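Local coordinates for leucine-rich repeat protein (Bacteroides thetaiotaomicron, PDB 4ECN), which is of unknown function but, as an extracellular leucine-rich repeat protein, probably binds other proteins, at residues 357-362 / 455-460; 367-372 / 377-382; 406-411 / 415-420; 801-806 / 824-829. All blocks are in the same frame, centred on the assembly; numbering follows the deposited sequence.

Contact 1: residues 357-362 / 455-460; sequences HSETVS and FANSPF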
loop_
_atom_site.group_PDB
_atom_site.type_symbol
_atom_site.label_atom_id
_atom_site.label_comp_id
_atom_site.label_asym_id
_atom_site.label_seq_id
_atom_site.Cartn_x
_atom_site.Cartn_y
_atom_site.Cartn_z
ATOM N N HIS A 357 -1.345 1.040 -3.544
ATOM C CA HIS A 357 -0.189 1.892 -3.796
ATOM C C HIS A 357 0.822 1.806 -2.634
ATOM O O HIS A 357 2.005 2.081 -2.827
ATOM C CB HIS A 357 -0.638 3.349 -4.019
ATOM C CG HIS A 357 -1.432 3.914 -2.896
ATOM N ND1 HIS A 357 -2.797 3.762 -2.842
ATOM C CD2 HIS A 357 -1.020 4.596 -1.803
ATOM C CE1 HIS A 357 -3.176 4.346 -1.713
ATOM N NE2 HIS A 357 -2.141 4.877 -1.067
ATOM N N SER A 358 0.351 1.372 -1.456
ATOM C CA SER A 358 1.058 1.253 -0.177
ATOM C C SER A 358 1.524 -0.210 0.123
ATOM O O SER A 358 2.215 -0.430 1.117
ATOM C CB SER A 358 0.127 1.735 0.937
ATOM O OG SER A 358 0.818 2.078 2.128
ATOM N N GLU A 359 1.157 -1.190 -0.733
ATOM C CA GLU A 359 1.431 -2.619 -0.558
ATOM C C GLU A 359 2.936 -2.897 -0.225
ATOM O O GLU A 359 3.227 -3.586 0.762
ATOM C CB GLU A 359 1.014 -3.368 -1.834
ATOM C CG GLU A 359 0.439 -4.770 -1.662
ATOM C CD GLU A 359 -0.117 -5.352 -2.954
ATOM O OE1 GLU A 359 -0.262 -4.583 -3.935
ATOM O OE2 GLU A 359 -0.349 -6.584 -3.008
ATOM N N THR A 360 3.880 -2.327 -0.994
ATOM C CA THR A 360 5.322 -2.567 -0.759
ATOM C C THR A 360 5.855 -1.854 0.496
ATOM O O THR A 360 6.945 -2.179 0.989
ATOM C CB THR A 360 6.126 -2.120 -1.958
ATOM O OG1 THR A 360 5.798 -0.754 -2.215
ATOM C CG2 THR A 360 5.853 -2.979 -3.187
ATOM N N VAL A 361 5.090 -0.901 1.016
ATOM C CA VAL A 361 5.473 -0.151 2.196
ATOM C C VAL A 361 4.841 -0.782 3.436
ATOM O O VAL A 361 5.565 -1.065 4.371
ATOM C CB VAL A 361 5.059 1.333 2.017
ATOM C CG1 VAL A 361 5.145 2.127 3.320
ATOM C CG2 VAL A 361 5.872 1.995 0.917
ATOM N N SER A 362 3.508 -0.980 3.463
ATOM C CA SER A 362 2.804 -1.443 4.661
ATOM C C SER A 362 1.786 -2.586 4.410
ATOM O O SER A 362 0.881 -2.769 5.231
ATOM C CB SER A 362 2.069 -0.269 5.301
ATOM O OG SER A 362 1.307 0.475 4.363
ATOM N N PHE A 455 -7.302 -2.104 -7.139
ATOM C CA PHE A 455 -6.452 -2.867 -8.053
ATOM C C PHE A 455 -5.159 -2.172 -8.168
ATOM O O PHE A 455 -5.159 -0.969 -8.433
ATOM C CB PHE A 455 -7.064 -3.011 -9.442
ATOM C CG PHE A 455 -8.468 -3.520 -9.560
ATOM C CD1 PHE A 455 -8.720 -4.879 -9.693
ATOM C CD2 PHE A 455 -9.532 -2.635 -9.672
ATOM C CE1 PHE A 455 -10.019 -5.349 -9.865
ATOM C CE2 PHE A 455 -10.827 -3.100 -9.855
ATOM C CZ PHE A 455 -11.065 -4.457 -9.940
ATOM N N ALA A 456 -4.047 -2.866 -7.987
ATOM C CA ALA A 456 -2.758 -2.207 -8.151
ATOM C C ALA A 456 -1.655 -3.215 -8.353
ATOM O O ALA A 456 -1.761 -4.355 -7.900
ATOM C CB ALA A 456 -2.442 -1.317 -6.955
ATOM N N ASN A 457 -0.604 -2.778 -9.070
ATOM C CA ASN A 457 0.643 -3.481 -9.369
ATOM C C ASN A 457 0.392 -4.872 -9.919
ATOM O O ASN A 457 1.029 -5.837 -9.480
ATOM C CB ASN A 457 1.488 -3.565 -8.120
ATOM C CG ASN A 457 1.469 -2.315 -7.294
ATOM O OD1 ASN A 457 1.973 -1.268 -7.704
ATOM N ND2 ASN A 457 0.862 -2.403 -6.124
ATOM N N SER A 458 -0.554 -4.953 -10.892
ATOM C CA SER A 458 -0.981 -6.173 -11.585
ATOM C C SER A 458 -0.588 -6.149 -13.070
ATOM O O SER A 458 -0.551 -5.073 -13.694
ATOM C CB SER A 458 -2.490 -6.359 -11.460
ATOM O OG SER A 458 -2.865 -6.745 -10.145
ATOM N N PRO A 459 -0.327 -7.334 -13.675
ATOM C CA PRO A 459 0.076 -7.346 -15.089
ATOM C C PRO A 459 -1.086 -7.526 -16.078
ATOM O O PRO A 459 -0.809 -7.767 -17.243
ATOM C CB PRO A 459 1.003 -8.556 -15.150
ATOM C CG PRO A 459 0.420 -9.519 -14.159
ATOM C CD PRO A 459 -0.273 -8.696 -13.094
ATOM N N PHE A 460 -2.361 -7.424 -15.659
ATOM C CA PHE A 460 -3.472 -7.648 -16.598
ATOM C C PHE A 460 -3.592 -6.542 -17.659
ATOM O O PHE A 460 -3.096 -5.427 -17.474
ATOM C CB PHE A 460 -4.837 -7.800 -15.882
ATOM C CG PHE A 460 -5.161 -6.852 -14.746
ATOM C CD1 PHE A 460 -5.099 -5.469 -14.926
ATOM C CD2 PHE A 460 -5.610 -7.339 -13.520
ATOM C CE1 PHE A 460 -5.400 -4.597 -13.877
ATOM C CE2 PHE A 460 -5.925 -6.463 -12.477
ATOM C CZ PHE A 460 -5.824 -5.097 -12.665
#
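E359 and N457 make the polar bond of this contact, the carboxylate OE1 of E359 accepting a hydrogen bond from the amide ND2 of N457 at 3.3 Å. The side chains run past each other in opposite directions, with carboxylate and amide planes 43° apart. ND2 arrives almost along the C-O axis of OE1, and OE1 lies close to the amide plane, although the bond is bent to 145° at the hydrogen. With its chain extended beyond CG (chi2 172°), E359 reaches across to the strand end. Further bonds fix both groups: T434 OG1 and T356 N also bond OE1, G332 N bonds OE2, and N457 gives ND2 to T356 O as well while its OD1 meets N500 ND2. In the leucine-rich repeat solenoid, strand 452-456 runs parallel beside strand 351-353 in the sheet, so the contact joins the exits of two neighbouring strands whose connection is a long insertion. Packing is slight: the methyl of A456 comes only to 4.3 Å of the backbone N of H357. The ring of H357 points off to E497 and H386, one nitrogen to each. Hydrogen bonds within 357-362 shape the short helix that presents E359, since S358 O accepts from both V361 N and S362 N, and S358 OG donates a hydrogen bond to S362 OG at 2.8 Å.

Contact 2: residues 367-372 / 377-382; sequences GDEELT and EERKHR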
loop_
_atom_site.group_PDB
_atom_site.type_symbol
_atom_site.label_atom_id
_atom_site.label_comp_id
_atom_site.label_asym_id
_atom_site.label_seq_id
_atom_site.Cartn_x
_atom_site.Cartn_y
_atom_site.Cartn_z
ATOM N N GLY A 367 -0.697 3.125 6.148
ATOM C CA GLY A 367 -0.041 3.679 7.319
ATOM C C GLY A 367 -0.289 2.733 8.473
ATOM O O GLY A 367 0.263 1.626 8.494
ATOM N N ASP A 368 -1.201 3.116 9.368
ATOM C CA ASP A 368 -1.551 2.292 10.519
ATOM C C ASP A 368 -2.958 1.765 10.438
ATOM O O ASP A 368 -3.254 0.787 11.133
ATOM C CB ASP A 368 -1.389 3.072 11.836
ATOM C CG ASP A 368 0.037 3.153 12.363
ATOM O OD1 ASP A 368 0.914 2.406 11.843
ATOM O OD2 ASP A 368 0.269 3.920 13.328
ATOM N N GLU A 369 -3.848 2.401 9.641
ATOM C CA GLU A 369 -5.215 1.873 9.617
ATOM C C GLU A 369 -5.469 1.073 8.351
ATOM O O GLU A 369 -4.681 1.082 7.400
ATOM C CB GLU A 369 -6.322 2.924 9.823
ATOM C CG GLU A 369 -6.154 4.265 9.129
ATOM C CD GLU A 369 -7.258 5.224 9.529
ATOM O OE1 GLU A 369 -7.691 5.187 10.707
ATOM O OE2 GLU A 369 -7.733 5.971 8.644
ATOM N N GLU A 370 -6.525 0.272 8.427
ATOM C CA GLU A 370 -6.921 -0.660 7.392
ATOM C C GLU A 370 -8.183 -0.162 6.686
ATOM O O GLU A 370 -8.844 0.776 7.140
ATOM C CB GLU A 370 -7.145 -2.039 8.053
ATOM C CG GLU A 370 -6.933 -3.261 7.162
ATOM C CD GLU A 370 -6.935 -4.589 7.911
ATOM O OE1 GLU A 370 -6.300 -4.668 8.995
ATOM O OE2 GLU A 370 -7.533 -5.562 7.390
ATOM N N LEU A 371 -8.474 -0.767 5.548
ATOM C CA LEU A 371 -9.656 -0.490 4.759
ATOM C C LEU A 371 -10.760 -1.381 5.304
ATOM O O LEU A 371 -10.591 -2.607 5.344
ATOM C CB LEU A 371 -9.320 -0.763 3.293
ATOM C CG LEU A 371 -10.158 -0.055 2.281
ATOM C CD1 LEU A 371 -9.494 1.222 1.865
ATOM C CD2 LEU A 371 -10.288 -0.905 1.058
ATOM N N THR A 372 -11.818 -0.786 5.858
ATOM C CA THR A 372 -12.863 -1.593 6.498
ATOM C C THR A 372 -14.259 -1.257 5.994
ATOM O O THR A 372 -14.495 -0.142 5.529
ATOM C CB THR A 372 -12.848 -1.413 8.035
ATOM O OG1 THR A 372 -12.997 -0.028 8.364
ATOM C CG2 THR A 372 -11.625 -2.030 8.704
ATOM N N GLU A 377 -17.268 9.337 7.287
ATOM C CA GLU A 377 -16.794 10.324 6.314
ATOM C C GLU A 377 -15.324 10.671 6.596
ATOM O O GLU A 377 -14.555 10.804 5.646
ATOM C CB GLU A 377 -17.678 11.581 6.360
ATOM C CG GLU A 377 -17.413 12.595 5.260
ATOM C CD GLU A 377 -18.468 13.675 5.110
ATOM O OE1 GLU A 377 -18.534 14.573 5.984
ATOM O OE2 GLU A 377 -19.209 13.641 4.099
ATOM N N GLU A 378 -14.930 10.721 7.896
ATOM C CA GLU A 378 -13.570 11.033 8.361
ATOM C C GLU A 378 -12.580 9.929 8.019
ATOM O O GLU A 378 -11.509 10.221 7.480
ATOM C CB GLU A 378 -13.506 11.287 9.882
ATOM C CG GLU A 378 -14.530 12.271 10.427
ATOM C CD GLU A 378 -15.818 11.622 10.904
ATOM O OE1 GLU A 378 -15.849 11.168 12.072
ATOM O OE2 GLU A 378 -16.781 11.540 10.105
ATOM N N ARG A 379 -12.916 8.672 8.359
ATOM C CA ARG A 379 -12.071 7.503 8.112
ATOM C C ARG A 379 -11.839 7.293 6.621
ATOM O O ARG A 379 -10.707 6.983 6.220
ATOM C CB ARG A 379 -12.701 6.254 8.726
ATOM C CG ARG A 379 -12.407 6.117 10.200
ATOM C CD ARG A 379 -11.237 5.190 10.495
ATOM N NE ARG A 379 -11.485 3.777 10.160
ATOM C CZ ARG A 379 -10.820 3.093 9.229
ATOM N NH1 ARG A 379 -9.868 3.683 8.512
ATOM N NH2 ARG A 379 -11.088 1.813 9.021
ATOM N N LYS A 380 -12.906 7.495 5.813
ATOM C CA LYS A 380 -12.914 7.357 4.349
ATOM C C LYS A 380 -12.027 8.426 3.694
ATOM O O LYS A 380 -11.279 8.131 2.758
ATOM C CB LYS A 380 -14.360 7.461 3.827
ATOM C CG LYS A 380 -14.570 7.030 2.372
ATOM C CD LYS A 380 -16.055 7.039 2.008
ATOM C CE LYS A 380 -16.286 6.570 0.599
ATOM N NZ LYS A 380 -17.731 6.389 0.296
ATOM N N HIS A 381 -12.098 9.654 4.218
ATOM C CA HIS A 381 -11.324 10.777 3.721
ATOM C C HIS A 381 -9.834 10.594 4.051
ATOM O O HIS A 381 -8.997 10.844 3.180
ATOM C CB HIS A 381 -11.855 12.083 4.291
ATOM C CG HIS A 381 -11.161 13.275 3.730
ATOM N ND1 HIS A 381 -11.366 13.677 2.419
ATOM C CD2 HIS A 381 -10.278 14.114 4.321
ATOM C CE1 HIS A 381 -10.601 14.743 2.256
ATOM N NE2 HIS A 381 -9.932 15.047 3.377
ATOM N N ARG A 382 -9.513 10.096 5.266
ATOM C CA ARG A 382 -8.137 9.807 5.676
ATOM C C ARG A 382 -7.465 8.817 4.716
ATOM O O ARG A 382 -6.289 8.989 4.375
ATOM C CB ARG A 382 -8.104 9.236 7.098
ATOM C CG ARG A 382 -7.131 9.960 8.020
ATOM C CD ARG A 382 -6.744 9.193 9.285
ATOM N NE ARG A 382 -7.849 8.448 9.898
ATOM C CZ ARG A 382 -8.764 8.961 10.715
ATOM N NH1 ARG A 382 -8.743 10.255 11.024
ATOM N NH2 ARG A 382 -9.725 8.189 11.209
#
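E369 faces two arginines of helix 377-384 and holds both through a single oxygen. Its OE2 forms salt bridges with R382 NE at 2.8 Å and with R379 NH1 at 3.1 Å. The R382 bond has a hydrogen angle of 156°; NE comes from above the carboxylate plane, whereas OE2 sits at the edge of the guanidinium, near its plane. R382 runs roughly perpendicular to E369, while E369 and R379 lie alongside, pointing opposite ways, with carboxylate and guanidinium planes 63° apart. Three residues apart on the helix, the arginines project toward the same loop and make a salt-bridge network with E369, tying 367-372 to the helix that follows it in the leucine-rich repeat region. The paired positive charges probably favour the ionised form of E369. A backbone carbonyl also accepts from the guanidinium: R379 NH2 donates to E370 O at 3.1 Å, with the oxygen near the guanidinium plane, and NH1 adds a weak bond to that same oxygen. T372 OG1 comes within 2.7 Å of R379 NH2. To bring its guanidinium to all these oxygens, the R379 chain bends at chi2 (-97°) and chi3. Beyond the contact, S376 OG takes a hydrogen bond from R379 N, and the side chain of E370 touches R364 and L365 and lies about 7 Å from a bound sodium ion.

Contact 3: residues 406-411 / 415-420; sequences DAINRN and KPIKKD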
loop_
_atom_site.group_PDB
_atom_site.type_symbol
_atom_site.label_atom_id
_atom_site.label_comp_id
_atom_site.label_asym_id
_atom_site.label_seq_id
_atom_site.Cartn_x
_atom_site.Cartn_y
_atom_site.Cartn_z
ATOM N N ASP A 406 16.439 25.505 11.509
ATOM C CA ASP A 406 16.903 25.389 12.887
ATOM C C ASP A 406 16.263 26.482 13.729
ATOM O O ASP A 406 15.642 26.169 14.744
ATOM C CB ASP A 406 18.436 25.458 12.938
ATOM C CG ASP A 406 19.117 24.276 12.262
ATOM O OD1 ASP A 406 18.431 23.234 12.034
ATOM O OD2 ASP A 406 20.336 24.382 11.960
ATOM N N ALA A 407 16.315 27.738 13.235
ATOM C CA ALA A 407 15.713 28.917 13.855
ATOM C C ALA A 407 14.191 28.710 14.159
ATOM O O ALA A 407 13.740 29.043 15.256
ATOM C CB ALA A 407 15.905 30.118 12.948
ATOM N N ILE A 408 13.433 28.121 13.214
ATOM C CA ILE A 408 11.991 27.860 13.361
ATOM C C ILE A 408 11.733 26.706 14.347
ATOM O O ILE A 408 10.808 26.796 15.171
ATOM C CB ILE A 408 11.346 27.566 11.978
ATOM C CG1 ILE A 408 11.315 28.879 11.156
ATOM C CG2 ILE A 408 9.934 26.980 12.131
ATOM C CD1 ILE A 408 11.047 28.765 9.691
ATOM N N ASN A 409 12.526 25.632 14.243
ATOM C CA ASN A 409 12.389 24.449 15.081
ATOM C C ASN A 409 12.640 24.753 16.540
ATOM O O ASN A 409 11.917 24.199 17.376
ATOM C CB ASN A 409 13.313 23.344 14.632
ATOM C CG ASN A 409 12.848 22.663 13.365
ATOM O OD1 ASN A 409 11.646 22.585 13.056
ATOM N ND2 ASN A 409 13.802 22.122 12.627
ATOM N N ARG A 410 13.598 25.659 16.862
ATOM C CA ARG A 410 13.843 26.018 18.261
ATOM C C ARG A 410 13.021 27.272 18.656
ATOM O O ARG A 410 13.320 27.878 19.683
ATOM C CB ARG A 410 15.340 26.209 18.569
ATOM C CG ARG A 410 16.013 27.353 17.863
ATOM C CD ARG A 410 17.471 27.427 18.225
ATOM N NE ARG A 410 18.111 28.450 17.407
ATOM C CZ ARG A 410 18.842 28.205 16.324
ATOM N NH1 ARG A 410 19.109 26.954 15.963
ATOM N NH2 ARG A 410 19.368 29.209 15.632
ATOM N N ASN A 411 11.976 27.632 17.883
ATOM C CA ASN A 411 11.089 28.739 18.221
ATOM C C ASN A 411 9.733 28.153 18.636
ATOM O O ASN A 411 9.039 27.592 17.789
ATOM C CB ASN A 411 10.957 29.754 17.067
ATOM C CG ASN A 411 10.127 30.995 17.392
ATOM O OD1 ASN A 411 9.336 31.031 18.344
ATOM N ND2 ASN A 411 10.282 32.049 16.600
ATOM N N LYS A 415 5.172 26.387 14.607
ATOM C CA LYS A 415 5.051 24.925 14.583
ATOM C C LYS A 415 6.338 24.285 14.010
ATOM O O LYS A 415 6.942 24.867 13.103
ATOM C CB LYS A 415 3.810 24.453 13.796
ATOM C CG LYS A 415 3.806 24.733 12.296
ATOM C CD LYS A 415 2.819 23.815 11.567
ATOM C CE LYS A 415 2.996 23.856 10.062
ATOM N NZ LYS A 415 2.214 22.795 9.376
ATOM N N PRO A 416 6.793 23.118 14.538
ATOM C CA PRO A 416 8.045 22.519 14.028
ATOM C C PRO A 416 7.935 22.067 12.574
ATOM O O PRO A 416 6.835 21.767 12.086
ATOM C CB PRO A 416 8.269 21.312 14.948
ATOM C CG PRO A 416 6.940 20.996 15.495
ATOM C CD PRO A 416 6.223 22.310 15.633
ATOM N N ILE A 417 9.086 22.017 11.885
ATOM C CA ILE A 417 9.127 21.635 10.479
ATOM C C ILE A 417 9.156 20.098 10.416
ATOM O O ILE A 417 10.021 19.453 11.023
ATOM C CB ILE A 417 10.301 22.316 9.733
ATOM C CG1 ILE A 417 10.225 23.848 9.927
ATOM C CG2 ILE A 417 10.265 21.949 8.249
ATOM C CD1 ILE A 417 11.351 24.620 9.514
ATOM N N LYS A 418 8.150 19.540 9.706
ATOM C CA LYS A 418 7.891 18.116 9.498
ATOM C C LYS A 418 8.821 17.528 8.437
ATOM O O LYS A 418 8.619 17.829 7.254
ATOM C CB LYS A 418 6.420 17.917 9.057
ATOM C CG LYS A 418 5.359 18.412 10.032
ATOM C CD LYS A 418 4.153 19.004 9.281
ATOM C CE LYS A 418 3.052 19.506 10.201
ATOM N NZ LYS A 418 3.513 20.552 11.166
ATOM N N LYS A 419 9.798 16.654 8.831
ATOM C CA LYS A 419 10.757 16.007 7.900
ATOM C C LYS A 419 10.032 15.369 6.688
ATOM O O LYS A 419 8.872 14.947 6.812
ATOM C CB LYS A 419 11.647 14.938 8.591
ATOM C CG LYS A 419 10.907 13.740 9.181
ATOM C CD LYS A 419 11.847 12.641 9.667
ATOM C CE LYS A 419 11.083 11.528 10.363
ATOM N NZ LYS A 419 11.982 10.474 10.914
ATOM N N ASP A 420 10.709 15.327 5.520
ATOM C CA ASP A 420 10.085 14.738 4.344
ATOM C C ASP A 420 10.069 13.207 4.505
ATOM O O ASP A 420 11.107 12.525 4.460
ATOM C CB ASP A 420 10.755 15.171 3.032
ATOM C CG ASP A 420 10.046 14.669 1.789
ATOM O OD1 ASP A 420 8.870 14.256 1.900
ATOM O OD2 ASP A 420 10.643 14.731 0.704
#
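N409 has CG anti to its carbonyl carbon (chi1 -74°), a turn that swings the amide off the helix side and aims OD1 at the backbone N of I417. I408 shares that first torsion for CG1, which sets its CG2 branch opposite the backbone N, facing the returning chain. The bond made by N409 is nearly straight: I417 N donates to N409 OD1 over 2.9 Å with a hydrogen angle of 173°, and the donor lies almost in line with the carbonyl of the amide. OD1 also rests against carbon, 3.6 Å from I417 CB and 3.7 Å from P416 CA. The N409 side chain stands roughly perpendicular to that of I417. Here the last turn of helix 402-409 ends, R410 leaves helical geometry, and the chain doubles back, making the CA atoms of N409 and P416 the nearest pair, 4.9 Å apart. This reversal of the chain belongs to the long insertion between strands 351-353 and 452-456 of the leucine-rich repeat sheet; it extends to the C-terminal half of the solenoid, where A407 and I408 touch N757 of strand 757-759 and R410 bonds Q810. Apolar packing joins the same two segments: I417 CD1 sits 3.8 Å from I408 CG2, the two isoleucines set nearly square to each other, and I408 CG2 also lies 3.8 Å from K415 O. Behind them, R397 packs on both isoleucines and bonds K415 O, while D395 takes the backbone N of K418, so the returning chain is bonded before and after I417 in sequence.

Contact 4: residues 801-806 / 824-829; sequences GITTCP and KLTPQL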
loop_
_atom_site.group_PDB
_atom_site.type_symbol
_atom_site.label_atom_id
_atom_site.label_comp_id
_atom_site.label_asym_id
_atom_site.label_seq_id
_atom_site.Cartn_x
_atom_site.Cartn_y
_atom_site.Cartn_z
ATOM N N GLY A 801 28.384 46.181 16.650
ATOM C CA GLY A 801 27.146 46.538 17.330
ATOM C C GLY A 801 26.143 45.397 17.354
ATOM O O GLY A 801 25.131 45.482 18.057
ATOM N N ILE A 802 26.410 44.311 16.587
ATOM C CA ILE A 802 25.501 43.179 16.442
ATOM C C ILE A 802 25.227 42.466 17.796
ATOM O O ILE A 802 24.156 41.886 17.952
ATOM C CB ILE A 802 26.025 42.153 15.387
ATOM C CG1 ILE A 802 24.850 41.356 14.772
ATOM C CG2 ILE A 802 27.164 41.256 15.922
ATOM C CD1 ILE A 802 25.085 40.730 13.512
ATOM N N THR A 803 26.168 42.504 18.759
ATOM C CA THR A 803 25.983 41.795 20.027
ATOM C C THR A 803 24.841 42.436 20.816
ATOM O O THR A 803 24.250 41.738 21.653
ATOM C CB THR A 803 27.279 41.702 20.854
ATOM O OG1 THR A 803 27.903 42.977 20.951
ATOM C CG2 THR A 803 28.257 40.676 20.297
ATOM N N THR A 804 24.457 43.698 20.466
ATOM C CA THR A 804 23.348 44.443 21.099
ATOM C C THR A 804 21.955 43.980 20.586
ATOM O O THR A 804 20.978 44.379 21.218
ATOM C CB THR A 804 23.457 45.976 20.909
ATOM O OG1 THR A 804 23.118 46.348 19.578
ATOM C CG2 THR A 804 24.816 46.540 21.281
ATOM N N CYS A 805 21.849 43.187 19.453
ATOM C CA CYS A 805 20.571 42.675 18.909
ATOM C C CYS A 805 19.872 41.855 19.977
ATOM O O CYS A 805 20.361 40.786 20.369
ATOM C CB CYS A 805 20.772 41.870 17.633
ATOM S SG CYS A 805 21.442 42.827 16.255
ATOM N N PRO A 806 18.755 42.403 20.500
ATOM C CA PRO A 806 18.099 41.804 21.667
ATOM C C PRO A 806 17.605 40.370 21.509
ATOM O O PRO A 806 17.516 39.712 22.536
ATOM C CB PRO A 806 16.885 42.712 21.893
ATOM C CG PRO A 806 16.724 43.495 20.655
ATOM C CD PRO A 806 18.102 43.677 20.134
ATOM N N LYS A 824 32.926 42.496 22.369
ATOM C CA LYS A 824 32.920 41.486 23.420
ATOM C C LYS A 824 31.687 40.617 23.145
ATOM O O LYS A 824 30.568 41.141 23.067
ATOM C CB LYS A 824 32.919 42.168 24.811
ATOM C CG LYS A 824 32.974 41.236 26.019
ATOM C CD LYS A 824 32.771 41.991 27.353
ATOM C CE LYS A 824 32.868 41.070 28.557
ATOM N NZ LYS A 824 32.504 41.737 29.836
ATOM N N LEU A 825 31.905 39.321 22.875
ATOM C CA LEU A 825 30.797 38.419 22.554
ATOM C C LEU A 825 29.891 38.248 23.738
ATOM O O LEU A 825 30.350 38.228 24.884
ATOM C CB LEU A 825 31.254 37.038 22.067
ATOM C CG LEU A 825 32.022 36.973 20.762
ATOM C CD1 LEU A 825 32.468 35.556 20.487
ATOM C CD2 LEU A 825 31.201 37.512 19.591
ATOM N N THR A 826 28.594 38.147 23.456
ATOM C CA THR A 826 27.600 37.988 24.498
ATOM C C THR A 826 27.267 36.508 24.629
ATOM O O THR A 826 27.358 35.776 23.633
ATOM C CB THR A 826 26.353 38.854 24.218
ATOM O OG1 THR A 826 25.733 38.483 22.975
ATOM C CG2 THR A 826 26.656 40.346 24.272
ATOM N N PRO A 827 26.892 36.039 25.848
ATOM C CA PRO A 827 26.513 34.623 25.992
ATOM C C PRO A 827 25.136 34.354 25.403
ATOM O O PRO A 827 24.749 33.191 25.248
ATOM C CB PRO A 827 26.522 34.405 27.509
ATOM C CG PRO A 827 26.287 35.735 28.102
ATOM C CD PRO A 827 26.759 36.773 27.131
ATOM N N GLN A 828 24.393 35.437 25.100
ATOM C CA GLN A 828 23.040 35.412 24.556
ATOM C C GLN A 828 23.057 34.921 23.092
ATOM O O GLN A 828 22.245 34.069 22.733
ATOM C CB GLN A 828 22.391 36.801 24.672
ATOM C CG GLN A 828 22.032 37.218 26.105
ATOM C CD GLN A 828 23.176 37.747 26.942
ATOM O OE1 GLN A 828 23.944 38.622 26.523
ATOM N NE2 GLN A 828 23.236 37.305 28.194
ATOM N N LEU A 829 23.987 35.448 22.263
ATOM C CA LEU A 829 24.210 35.018 20.875
ATOM C C LEU A 829 25.119 33.796 20.975
ATOM O O LEU A 829 26.341 33.915 20.815
ATOM C CB LEU A 829 24.817 36.190 20.046
ATOM C CG LEU A 829 24.633 36.203 18.506
ATOM C CD1 LEU A 829 25.251 37.452 17.908
ATOM C CD2 LEU A 829 25.228 34.967 17.822
#
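T803 packs its carbon side against T826 and the backbone before it. Its CB lies 3.7 Å from the CG2 methyl of T826, and its own CG2 sits 3.6 Å from K824 O and 4.1 Å from L825 CA. T826 in turn brings CG2 and OG1 each to 3.8 Å from T803 O. In both threonines OG1 lies between the backbone N and the carbonyl carbon (chi1 49° in T803, 60° in T826), leaving CG2 anti to the carbonyl carbon, which puts the methyls into the seam. These segments are successive connections on either side of strand 810-812 in the C-terminal part of the leucine-rich repeat solenoid, so the contact stacks one repeat's return loop on the next. I802 and L829 both pack on L811 of that strand, carrying the seam into the hydrophobic core. The hydroxyl of T803 turns to E823 OE1, and E823 OE2 adds weak bonds to the backbone N of G801 and I802. Farther out, the 3-10 turn is fixed by G801 O, which accepts from T804 N and, at 2.7 Å, from T804 OG1, while C805 N bonds I802 O. S846 OG bonds L825 O on the far loop.

In the fold
Only contact 1 is buried, near the centre of the chain; contacts 2 and 3 are at the surface and contact 4 is partly buried, far out toward the C-terminal end. Contacts 2 and 3 both lie within the insertion that contact 1 closes, and each joins a helix to a nearby loop, whereas contact 4 joins loops of consecutive repeats. The chemistry follows place: a buried carboxylate–amide hydrogen bond with further polar partners at contact 1, charge pairs on the surface at contact 2, one amide bond beside isoleucines at contact 3, and threonine methyl packing at contact 4. Contacts 1 and 2 touch through S362 and G367, while contacts 3 and 4 approach to about 9 Å between nearest atoms.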